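Local coordinates for Lmo2812 protein (Listeria monocytogenes EGD-e, PDB 5ZQA), which probably acts as a serine-type D-Ala-D-Ala carboxypeptidase, a penicillin-binding protein of the peptidase S11 family that trims cell-wall peptidoglycan peptides, at residues 233-238 with 256-261. Numbering follows the deposited sequence.
Sequences AGYCFI and GTAEKR
The ring of Tyr235 lies with one face against the peptide that joins Thr257 to Ala258. Ala258 N sits 3.4 Å above the ring plane over its centre, while the carbonyl carbon of Thr257 is displaced toward the rim. At the ring's edge, in its plane, stands the guanidinium of Arg261, which in turn presents a face to Tyr235 CD2; this carbon lies 3.9 Å from Arg261 CZ, so the two flat groups meet edge to face rather than in a parallel stack. Phe229, from strand 222-230, also stacks on Tyr235. With CG anti to its carbonyl carbon (chi1 -70°), Tyr235 reaches across to the start of helix 258-272, where its CE2 touches the Ala258 methyl at 3.8 Å. There Thr257 is the N-cap residue, its OG1 accepting from Lys260 N at 3.0 Å.

Arg261, one turn into the helix, sends its side chain across the strand, its CD passing over the Cys236 carbonyl oxygen. The chain bends at chi3 (145°), bringing NH1 to Cys236 O for a hydrogen bond of 3.2 Å. The bond is far from straight, with 138° at the hydrogen, and the donor is tilted from the carbonyl plane. On the way, Arg261 CD packs against Phe237 CB at 3.9 Å; the Phe237 ring turns away from residues 256-261 and meets Phe262 edge-to-face.

The contact thus ties the beginning of strand 236-243 to the first turn of the C-terminal helix, at one end of the antiparallel sheet, where helix 258-272 follows strand 246-255. The side chain of Phe237 comes within about 6 Å of that of Lys226, the predicted substrate-binding residue on neighbouring strand 222-230. Chemically, a buried arginine spends one N-H on a strand carbonyl and lays its flat cation beside an aromatic edge, which implies a bent and probably modest polar link within mainly van der Waals packing.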
loop_
_atom_site.group_PDB
_atom_site.type_symbol
_atom_site.label_atom_id
_atom_site.label_comp_id
_atom_site.label_asym_id
_atom_site.label_seq_id
_atom_site.Cartn_x
_atom_site.Cartn_y
_atom_site.Cartn_z
ATOM N N ALA A 233 -7.459 -8.427 -9.245
ATOM C CA ALA A 233 -7.453 -8.165 -7.806
ATOM C C ALA A 233 -8.729 -7.488 -7.325
ATOM O O ALA A 233 -8.998 -7.444 -6.123
ATOM C CB ALA A 233 -6.243 -7.289 -7.431
ATOM N N GLY A 234 -9.499 -6.945 -8.258
ATOM C CA GLY A 234 -10.619 -6.087 -7.916
ATOM C C GLY A 234 -10.154 -4.833 -7.195
ATOM O O GLY A 234 -8.957 -4.497 -7.194
ATOM N N TYR A 235 -11.094 -4.129 -6.576
ATOM C CA TYR A 235 -10.772 -2.882 -5.890
ATOM C C TYR A 235 -10.382 -3.155 -4.444
ATOM O O TYR A 235 -11.142 -3.754 -3.684
ATOM C CB TYR A 235 -11.963 -1.913 -5.971
ATOM C CG TYR A 235 -12.170 -1.380 -7.374
ATOM C CD1 TYR A 235 -12.970 -2.062 -8.284
ATOM C CD2 TYR A 235 -11.543 -0.211 -7.788
ATOM C CE1 TYR A 235 -13.149 -1.583 -9.577
ATOM C CE2 TYR A 235 -11.716 0.276 -9.073
ATOM C CZ TYR A 235 -12.522 -0.414 -9.959
ATOM O OH TYR A 235 -12.705 0.060 -11.243
ATOM N N CYS A 236 -9.184 -2.709 -4.078
ATOM C CA CYS A 236 -8.578 -3.060 -2.801
ATOM C C CYS A 236 -8.230 -1.824 -1.995
ATOM O O CYS A 236 -7.937 -0.778 -2.553
ATOM C CB CYS A 236 -7.310 -3.888 -3.021
ATOM S SG CYS A 236 -7.558 -5.430 -3.960
ATOM N N PHE A 237 -8.239 -1.949 -0.672
ATOM C CA PHE A 237 -7.813 -0.838 0.175
ATOM C C PHE A 237 -7.375 -1.327 1.539
ATOM O O PHE A 237 -8.088 -2.094 2.186
ATOM C CB PHE A 237 -8.939 0.201 0.337
ATOM C CG PHE A 237 -8.534 1.421 1.135
ATOM C CD1 PHE A 237 -7.514 2.247 0.690
ATOM C CD2 PHE A 237 -9.172 1.743 2.323
ATOM C CE1 PHE A 237 -7.135 3.377 1.414
ATOM C CE2 PHE A 237 -8.795 2.876 3.051
ATOM C CZ PHE A 237 -7.779 3.679 2.601
ATOM N N ILE A 238 -6.201 -0.873 1.973
ATOM C CA ILE A 238 -5.768 -1.022 3.356
ATOM C C ILE A 238 -5.981 0.323 4.031
ATOM O O ILE A 238 -5.412 1.330 3.613
ATOM C CB ILE A 238 -4.298 -1.462 3.470
ATOM C CG1 ILE A 238 -4.136 -2.864 2.888
ATOM C CG2 ILE A 238 -3.851 -1.482 4.943
ATOM C CD1 ILE A 238 -2.694 -3.360 2.813
ATOM N N GLY A 256 -16.127 -4.738 -5.665
ATOM C CA GLY A 256 -16.574 -4.667 -7.049
ATOM C C GLY A 256 -16.415 -3.347 -7.779
ATOM O O GLY A 256 -16.373 -3.321 -9.009
ATOM N N THR A 257 -16.371 -2.251 -7.029
ATOM C CA THR A 257 -16.153 -0.915 -7.584
ATOM C C THR A 257 -15.244 -0.119 -6.654
ATOM O O THR A 257 -15.016 -0.520 -5.517
ATOM C CB THR A 257 -17.458 -0.115 -7.754
ATOM O OG1 THR A 257 -18.011 0.164 -6.456
ATOM C CG2 THR A 257 -18.467 -0.881 -8.597
ATOM N N ALA A 258 -14.741 1.016 -7.128
ATOM C CA ALA A 258 -13.933 1.884 -6.277
ATOM C C ALA A 258 -14.736 2.370 -5.070
ATOM O O ALA A 258 -14.232 2.421 -3.950
ATOM C CB ALA A 258 -13.397 3.064 -7.076
ATOM N N GLU A 259 -16.000 2.706 -5.294
ATOM C CA GLU A 259 -16.878 3.163 -4.235
ATOM C C GLU A 259 -17.095 2.077 -3.189
ATOM O O GLU A 259 -17.093 2.355 -1.989
ATOM C CB GLU A 259 -18.229 3.605 -4.820
ATOM C CG GLU A 259 -19.329 3.759 -3.782
ATOM C CD GLU A 259 -20.656 4.158 -4.394
ATOM O OE1 GLU A 259 -21.349 3.282 -4.973
ATOM O OE2 GLU A 259 -21.001 5.357 -4.293
ATOM N N LYS A 260 -17.287 0.844 -3.642
ATOM C CA LYS A 260 -17.591 -0.246 -2.719
ATOM C C LYS A 260 -16.432 -0.567 -1.773
ATOM O O LYS A 260 -16.667 -0.951 -0.625
ATOM C CB LYS A 260 -17.978 -1.506 -3.487
ATOM C CG LYS A 260 -19.406 -1.494 -4.032
ATOM C CD LYS A 260 -19.592 -2.563 -5.084
ATOM C CE LYS A 260 -21.059 -2.695 -5.520
ATOM N NZ LYS A 260 -21.857 -3.257 -4.409
ATOM N N ARG A 261 -15.193 -0.436 -2.239
ATOM C CA ARG A 261 -14.085 -0.738 -1.331
ATOM C C ARG A 261 -14.108 0.239 -0.166
ATOM O O ARG A 261 -13.724 -0.117 0.949
ATOM C CB ARG A 261 -12.724 -0.695 -2.044
ATOM C CG ARG A 261 -12.176 0.684 -2.277
ATOM C CD ARG A 261 -10.861 0.628 -3.008
ATOM N NE ARG A 261 -10.745 1.755 -3.918
ATOM C CZ ARG A 261 -9.840 1.841 -4.884
ATOM N NH1 ARG A 261 -8.975 0.855 -5.084
ATOM N NH2 ARG A 261 -9.820 2.906 -5.674
#